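Local coordinates for protein probable porin (Pseudomonas aeruginosa, PDB 2Y0H) that probably acts as an outer-membrane porin of the OprD family, letting small solutes cross through a beta-barrel channel, at residues Ser240-Leu252 / Ile263-Pro275. Sequence-based numbering, arbitrary orientation.
Sequences SGPVDNRNLNAML and IGVQKMIGNDAFP. With C8E ((hydroxyethyloxy)tri(ethyloxy)octane), chain M.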
ATOM      1  N   SER A 240      15.197   2.740 -19.121  1.00 27.52           N
ATOM      2  CA  SER A 240      15.637   3.449 -17.925  1.00 28.76           C
ATOM      3  C   SER A 240      16.937   2.860 -17.406  1.00 26.95           C
ATOM      4  O   SER A 240      17.399   3.214 -16.330  1.00 28.74           O
ATOM      5  CB  SER A 240      14.546   3.470 -16.833  1.00 27.57           C
ATOM      6  OG  SER A 240      14.615   2.345 -15.968  1.00 23.99           O
ATOM      7  N   GLY A 241      17.522   1.953 -18.182  1.00 28.53           N
ATOM      8  CA  GLY A 241      18.763   1.298 -17.802  1.00 27.54           C
ATOM      9  C   GLY A 241      18.531  -0.054 -17.166  1.00 28.34           C
ATOM     10  O   GLY A 241      17.388  -0.516 -17.083  1.00 28.97           O
ATOM     11  N   PRO A 242      19.616  -0.695 -16.700  1.00 29.91           N
ATOM     12  CA  PRO A 242      19.548  -2.011 -16.053  1.00 31.95           C
ATOM     13  C   PRO A 242      18.674  -1.993 -14.799  1.00 30.52           C
ATOM     14  O   PRO A 242      18.571  -0.970 -14.111  1.00 25.90           O
ATOM     15  CB  PRO A 242      21.008  -2.293 -15.663  1.00 31.88           C
ATOM     16  CG  PRO A 242      21.818  -1.409 -16.542  1.00 35.69           C
ATOM     17  CD  PRO A 242      20.989  -0.169 -16.724  1.00 32.51           C
ATOM     18  N   VAL A 243      18.055  -3.132 -14.514  1.00 28.14           N
ATOM     19  CA  VAL A 243      17.242  -3.298 -13.322  1.00 29.01           C
ATOM     20  C   VAL A 243      17.679  -4.616 -12.669  1.00 29.67           C
ATOM     21  O   VAL A 243      17.553  -5.671 -13.279  1.00 30.09           O
ATOM     22  CB  VAL A 243      15.732  -3.349 -13.676  1.00 30.25           C
ATOM     23  CG1 VAL A 243      14.889  -3.607 -12.423  1.00 31.86           C
ATOM     24  CG2 VAL A 243      15.284  -2.061 -14.382  1.00 24.03           C
ATOM     25  N   ASP A 244      18.217  -4.551 -11.453  1.00 28.15           N
ATOM     26  CA  ASP A 244      18.780  -5.742 -10.796  1.00 31.99           C
ATOM     27  C   ASP A 244      18.462  -5.759  -9.304  1.00 26.34           C
ATOM     28  O   ASP A 244      19.152  -5.133  -8.517  1.00 31.01           O
ATOM     29  CB  ASP A 244      20.303  -5.814 -11.011  1.00 31.22           C
ATOM     30  CG  ASP A 244      20.966  -6.958 -10.231  1.00 31.66           C
ATOM     31  OD1 ASP A 244      20.396  -8.064 -10.153  1.00 33.67           O
ATOM     32  OD2 ASP A 244      22.070  -6.751  -9.691  1.00 33.37           O
ATOM     33  N   ASN A 245      17.414  -6.475  -8.925  1.00 24.88           N
ATOM     34  CA  ASN A 245      17.020  -6.577  -7.524  1.00 27.80           C
ATOM     35  C   ASN A 245      16.267  -7.856  -7.246  1.00 29.40           C
ATOM     36  O   ASN A 245      15.325  -8.220  -7.953  1.00 24.70           O
ATOM     37  CB  ASN A 245      16.132  -5.403  -7.107  1.00 28.86           C
ATOM     38  CG  ASN A 245      15.682  -5.482  -5.643  1.00 27.69           C
ATOM     39  OD1 ASN A 245      14.708  -6.163  -5.303  1.00 25.35           O
ATOM     40  ND2 ASN A 245      16.373  -4.759  -4.784  1.00 25.88           N
ATOM     41  N   ARG A 246      16.701  -8.548  -6.209  1.00 31.30           N
ATOM     42  CA  ARG A 246      15.880  -9.581  -5.634  1.00 31.67           C
ATOM     43  C   ARG A 246      15.577  -9.070  -4.246  1.00 29.90           C
ATOM     44  O   ARG A 246      16.416  -8.420  -3.607  1.00 27.13           O
ATOM     45  CB  ARG A 246      16.593 -10.938  -5.662  1.00 35.64           C
ATOM     46  CG  ARG A 246      17.060 -11.298  -7.084  1.00 42.13           C
ATOM     47  CD  ARG A 246      17.492 -12.741  -7.242  1.00 50.22           C
ATOM     48  NE  ARG A 246      18.501 -13.151  -6.267  1.00 65.22           N
ATOM     49  CZ  ARG A 246      19.805 -12.918  -6.388  1.00 63.64           C
ATOM     50  NH1 ARG A 246      20.267 -12.255  -7.441  1.00 63.37           N
ATOM     51  NH2 ARG A 246      20.644 -13.343  -5.447  1.00 58.89           N
ATOM     52  N   ASN A 247      14.350  -9.328  -3.811  1.00 28.52           N
ATOM     53  CA  ASN A 247      13.831  -8.811  -2.558  1.00 29.06           C
ATOM     54  C   ASN A 247      13.262  -9.985  -1.762  1.00 30.89           C
ATOM     55  O   ASN A 247      12.260 -10.573  -2.180  1.00 29.08           O
ATOM     56  CB  ASN A 247      12.745  -7.762  -2.861  1.00 29.19           C
ATOM     57  CG  ASN A 247      11.971  -7.318  -1.614  1.00 30.00           C
ATOM     58  OD1 ASN A 247      12.127  -7.883  -0.527  1.00 27.57           O
ATOM     59  ND2 ASN A 247      11.128  -6.299  -1.779  1.00 29.22           N
ATOM     60  N   LEU A 248      13.926 -10.341  -0.654  1.00 29.62           N
ATOM     61  CA  LEU A 248      13.452 -11.388   0.270  1.00 28.79           C
ATOM     62  C   LEU A 248      12.996 -10.755   1.583  1.00 28.20           C
ATOM     63  O   LEU A 248      13.783 -10.119   2.284  1.00 29.35           O
ATOM     64  CB  LEU A 248      14.560 -12.389   0.599  1.00 31.51           C
ATOM     65  CG  LEU A 248      15.166 -13.297  -0.471  1.00 38.17           C
ATOM     66  CD1 LEU A 248      15.413 -12.558  -1.766  1.00 40.91           C
ATOM     67  CD2 LEU A 248      16.471 -13.883   0.054  1.00 43.68           C
ATOM     68  N   ASN A 249      11.729 -10.927   1.924  1.00 26.51           N
ATOM     69  CA  ASN A 249      11.221 -10.352   3.159  1.00 27.09           C
ATOM     70  C   ASN A 249      10.127 -11.213   3.775  1.00 28.40           C
ATOM     71  O   ASN A 249       9.362 -11.874   3.063  1.00 29.03           O
ATOM     72  CB  ASN A 249      10.764  -8.896   2.964  1.00 25.82           C
ATOM     73  CG  ASN A 249       9.527  -8.776   2.091  1.00 26.58           C
ATOM     74  OD1 ASN A 249       8.408  -8.722   2.589  1.00 26.47           O
ATOM     75  ND2 ASN A 249       9.726  -8.728   0.780  1.00 27.52           N
ATOM     76  N   ALA A 250      10.076 -11.214   5.103  1.00 26.43           N
ATOM     77  CA  ALA A 250       9.137 -12.055   5.836  1.00 28.26           C
ATOM     78  C   ALA A 250       8.675 -11.359   7.107  1.00 29.25           C
ATOM     79  O   ALA A 250       9.437 -10.651   7.753  1.00 30.62           O
ATOM     80  CB  ALA A 250       9.769 -13.410   6.166  1.00 27.07           C
ATOM     81  N   MET A 251       7.412 -11.552   7.451  1.00 30.04           N
ATOM     82  CA  MET A 251       6.893 -11.069   8.725  1.00 31.47           C
ATOM     83  C   MET A 251       6.330 -12.248   9.508  1.00 27.35           C
ATOM     84  O   MET A 251       5.466 -12.960   9.009  1.00 27.71           O
ATOM     85  CB  MET A 251       5.802 -10.021   8.491  1.00 30.36           C
ATOM     86  CG  MET A 251       5.397  -9.263   9.733  1.00 30.90           C
ATOM     87  SD  MET A 251       6.597  -7.988  10.122  1.00 31.94           S
ATOM     88  CE  MET A 251       5.665  -6.515   9.723  1.00 44.92           C
ATOM     89  N   LEU A 252       6.846 -12.464  10.717  1.00 31.77           N
ATOM     90  CA  LEU A 252       6.321 -13.469  11.644  1.00 28.43           C
ATOM     91  C   LEU A 252       5.568 -12.771  12.771  1.00 31.59           C
ATOM     92  O   LEU A 252       6.138 -11.958  13.495  1.00 30.79           O
ATOM     93  CB  LEU A 252       7.462 -14.279  12.255  1.00 34.80           C
ATOM     94  CG  LEU A 252       7.771 -15.657  11.676  1.00 42.30           C
ATOM     95  CD1 LEU A 252       6.673 -16.631  12.049  1.00 38.35           C
ATOM     96  CD2 LEU A 252       7.943 -15.575  10.154  1.00 40.90           C
ATOM     97  N   ILE A 263       8.107  -9.992  14.312  1.00 27.26           N
ATOM     98  CA  ILE A 263       9.465  -9.827  13.821  1.00 29.14           C
ATOM     99  C   ILE A 263       9.438  -9.846  12.294  1.00 30.41           C
ATOM    100  O   ILE A 263       8.755 -10.672  11.674  1.00 27.88           O
ATOM    101  CB  ILE A 263      10.397 -10.978  14.262  1.00 32.53           C
ATOM    102  CG1 ILE A 263      10.300 -11.211  15.764  1.00 39.96           C
ATOM    103  CG2 ILE A 263      11.836 -10.671  13.907  1.00 26.38           C
ATOM    104  CD1 ILE A 263      11.438 -12.049  16.296  1.00 42.02           C
ATOM    105  N   GLY A 264      10.188  -8.932  11.700  1.00 26.99           N
ATOM    106  CA  GLY A 264      10.331  -8.874  10.267  1.00 26.46           C
ATOM    107  C   GLY A 264      11.788  -8.877   9.871  1.00 30.19           C
ATOM    108  O   GLY A 264      12.641  -8.293  10.559  1.00 30.10           O
ATOM    109  N   VAL A 265      12.082  -9.563   8.776  1.00 27.79           N
ATOM    110  CA  VAL A 265      13.403  -9.518   8.173  1.00 26.22           C
ATOM    111  C   VAL A 265      13.228  -9.211   6.692  1.00 27.66           C
ATOM    112  O   VAL A 265      12.261  -9.650   6.072  1.00 28.90           O
ATOM    113  CB  VAL A 265      14.183 -10.857   8.332  1.00 31.01           C
ATOM    114  CG1 VAL A 265      14.508 -11.111   9.774  1.00 30.12           C
ATOM    115  CG2 VAL A 265      13.382 -12.024   7.758  1.00 33.21           C
ATOM    116  N   GLN A 266      14.184  -8.483   6.127  1.00 26.06           N
ATOM    117  CA  GLN A 266      14.081  -7.996   4.757  1.00 28.61           C
ATOM    118  C   GLN A 266      15.491  -7.837   4.213  1.00 27.97           C
ATOM    119  O   GLN A 266      16.389  -7.355   4.910  1.00 29.69           O
ATOM    120  CB  GLN A 266      13.340  -6.650   4.740  1.00 25.39           C
ATOM    121  CG  GLN A 266      13.031  -6.057   3.361  1.00 24.16           C
ATOM    122  CD  GLN A 266      11.863  -5.079   3.428  1.00 30.93           C
ATOM    123  OE1 GLN A 266      10.714  -5.487   3.665  1.00 28.35           O
ATOM    124  NE2 GLN A 266      12.149  -3.779   3.260  1.00 27.49           N
ATOM    125  N   LYS A 267      15.679  -8.227   2.962  1.00 29.29           N
ATOM    126  CA  LYS A 267      17.000  -8.218   2.367  1.00 33.32           C
ATOM    127  C   LYS A 267      16.945  -7.844   0.871  1.00 30.89           C
ATOM    128  O   LYS A 267      16.306  -8.522   0.076  1.00 32.72           O
ATOM    129  CB  LYS A 267      17.630  -9.593   2.583  1.00 32.99           C
ATOM    130  CG  LYS A 267      19.050  -9.754   2.097  1.00 44.20           C
ATOM    131  CD  LYS A 267      19.598 -11.139   2.488  1.00 51.31           C
ATOM    132  CE  LYS A 267      19.655 -11.342   4.021  1.00 59.71           C
ATOM    133  NZ  LYS A 267      18.324 -11.590   4.692  1.00 55.81           N
ATOM    134  N   MET A 268      17.598  -6.745   0.515  1.00 27.92           N
ATOM    135  CA  MET A 268      17.772  -6.348  -0.885  1.00 31.44           C
ATOM    136  C   MET A 268      19.053  -6.982  -1.427  1.00 31.46           C
ATOM    137  O   MET A 268      20.114  -6.895  -0.806  1.00 31.47           O
ATOM    138  CB  MET A 268      17.875  -4.821  -1.020  1.00 25.38           C
ATOM    139  CG  MET A 268      16.697  -4.033  -0.450  1.00 26.31           C
ATOM    140  SD  MET A 268      15.137  -4.384  -1.324  1.00 29.46           S
ATOM    141  CE  MET A 268      14.280  -5.318  -0.046  1.00 27.10           C
ATOM    142  N   ILE A 269      18.946  -7.615  -2.588  1.00 32.92           N
ATOM    143  CA  ILE A 269      20.090  -8.236  -3.240  1.00 28.88           C
ATOM    144  C   ILE A 269      20.201  -7.725  -4.662  1.00 34.22           C
ATOM    145  O   ILE A 269      19.202  -7.675  -5.396  1.00 29.18           O
ATOM    146  CB  ILE A 269      19.930  -9.751  -3.274  1.00 35.46           C
ATOM    147  CG1 ILE A 269      19.726 -10.281  -1.843  1.00 34.02           C
ATOM    148  CG2 ILE A 269      21.128 -10.395  -3.959  1.00 37.92           C
ATOM    149  CD1 ILE A 269      19.070 -11.648  -1.765  1.00 38.04           C
ATOM    150  N   GLY A 270      21.420  -7.363  -5.055  1.00 33.38           N
ATOM    151  CA  GLY A 270      21.684  -6.833  -6.384  1.00 31.91           C
ATOM    152  C   GLY A 270      22.087  -5.382  -6.251  1.00 32.12           C
ATOM    153  O   GLY A 270      22.187  -4.864  -5.141  1.00 32.47           O
ATOM    154  N   ASN A 271      22.326  -4.690  -7.355  1.00 34.19           N
ATOM    155  CA  ASN A 271      22.785  -3.313  -7.166  1.00 36.59           C
ATOM    156  C   ASN A 271      21.686  -2.246  -7.102  1.00 34.38           C
ATOM    157  O   ASN A 271      21.980  -1.091  -6.793  1.00 32.15           O
ATOM    158  CB  ASN A 271      23.890  -2.929  -8.154  1.00 45.87           C
ATOM    159  CG  ASN A 271      23.344  -2.450  -9.452  1.00 46.46           C
ATOM    160  OD1 ASN A 271      22.508  -3.122 -10.057  1.00 49.55           O
ATOM    161  ND2 ASN A 271      23.780  -1.267  -9.888  1.00 40.16           N
ATOM    162  N   ASP A 272      20.429  -2.634  -7.354  1.00 30.76           N
ATOM    163  CA  ASP A 272      19.309  -1.690  -7.318  1.00 29.32           C
ATOM    164  C   ASP A 272      18.418  -1.772  -6.074  1.00 28.67           C
ATOM    165  O   ASP A 272      18.279  -2.822  -5.453  1.00 28.46           O
ATOM    166  CB  ASP A 272      18.434  -1.842  -8.569  1.00 28.49           C
ATOM    167  CG  ASP A 272      19.152  -1.404  -9.829  1.00 33.62           C
ATOM    168  OD1 ASP A 272      19.850  -0.370  -9.761  1.00 34.07           O
ATOM    169  OD2 ASP A 272      19.035  -2.097 -10.870  1.00 31.16           O
ATOM    170  N   ALA A 273      17.804  -0.648  -5.734  1.00 27.22           N
ATOM    171  CA  ALA A 273      16.702  -0.642  -4.792  1.00 28.05           C
ATOM    172  C   ALA A 273      15.541  -1.445  -5.375  1.00 26.07           C
ATOM    173  O   ALA A 273      15.472  -1.666  -6.575  1.00 25.49           O
ATOM    174  CB  ALA A 273      16.255   0.792  -4.503  1.00 25.02           C
ATOM    175  N   PHE A 274      14.629  -1.878  -4.514  1.00 24.78           N
ATOM    176  CA  PHE A 274      13.411  -2.539  -4.949  1.00 26.31           C
ATOM    177  C   PHE A 274      12.553  -1.621  -5.837  1.00 25.56           C
ATOM    178  O   PHE A 274      12.149  -0.539  -5.408  1.00 23.72           O
ATOM    179  CB  PHE A 274      12.606  -2.988  -3.727  1.00 24.64           C
ATOM    180  CG  PHE A 274      11.342  -3.720  -4.067  1.00 26.30           C
ATOM    181  CD1 PHE A 274      11.387  -4.888  -4.833  1.00 22.01           C
ATOM    182  CD2 PHE A 274      10.106  -3.250  -3.618  1.00 24.45           C
ATOM    183  CE1 PHE A 274      10.230  -5.577  -5.147  1.00 22.91           C
ATOM    184  CE2 PHE A 274       8.927  -3.931  -3.925  1.00 23.86           C
ATOM    185  CZ  PHE A 274       8.987  -5.102  -4.690  1.00 25.43           C
ATOM    186  N   PRO A 275      12.276  -2.054  -7.075  1.00 24.09           N
ATOM    187  CA  PRO A 275      11.472  -1.247  -8.008  1.00 27.30           C
ATOM    188  C   PRO A 275       9.998  -1.194  -7.614  1.00 27.09           C
ATOM    189  O   PRO A 275       9.374  -2.244  -7.418  1.00 26.39           O
ATOM    190  CB  PRO A 275      11.627  -1.990  -9.338  1.00 26.90           C
ATOM    191  CG  PRO A 275      12.850  -2.876  -9.153  1.00 28.36           C
ATOM    192  CD  PRO A 275      12.831  -3.256  -7.720  1.00 25.46           C
TER
HETATM  193  C1  C8E M1401      14.689 -13.569   4.288  1.00 43.96           C
HETATM  194  C2  C8E M1401      13.194 -13.486   3.972  1.00 39.61           C
HETATM  195  C3  C8E M1401      12.574 -14.881   3.899  1.00 43.20           C
HETATM  196  C4  C8E M1401      12.569 -15.408   2.464  1.00 42.34           C
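The hairpin of neighbouring antiparallel strands 244-256 and 259-269 in the barrel wall makes this contact. Paired backbone hydrogen bonds join Arg246 to Ile269, Leu248 to Lys267, Ala250 to Val265 and Leu252 to Ile263, for example Arg246 N to Ile269 O at 2.8 Å. Side chains of these pairs share one face, where Leu248 CD1 lies 3.8 Å from Ile269 CD1, and Ile269 CG2 lies over one face of the Arg246 guanidinium, 3.3 Å from NH2. Part of a C8E detergent molecule rests there against Leu248, Ala250 and Val265, consistent with this being the lipid-facing outside.

The other face, turned into the barrel, carries an amide cluster beside Met268. Asn249 ND2 donates to Asn247 OD1 from above its carbonyl plane. Asn249 and Gln266 lie alongside each other with amide planes nearly perpendicular; Asn249 OD1 accepts from Ala286 N, Gln266 NE2 donates to Phe294 O and its OE1 accepts from Asn287 N, tying the wall to an inward loop. After Ile269 the chain turns through Gly270 and folds back over this face. Asn245, its CG anti to the backbone N (chi1 179°), reaches across to donate from ND2 to Asp272 O (2.8 Å), with a weak second bond to Met268 SD. Its OD1 meets the edge of the Phe274 ring in plane, whereas Asn247 ND2 sits over the ring centre, 3.4 Å from CD1, the amide almost upright on the ring (85°).

At the end of the ladder Asp272 OD2 accepts from Asp244 N through its anti lone pair (2.7 Å), and Asp272 N returns a bond to Asp244 O. Asn271 N meets Asp244 OD2 from above the carboxylate plane (3.1 Å). A mainly aliphatic outer face with a few basic chains, and an inner face whose amides are tied to a folded-in loop, fit the 18-stranded OprD-family barrel.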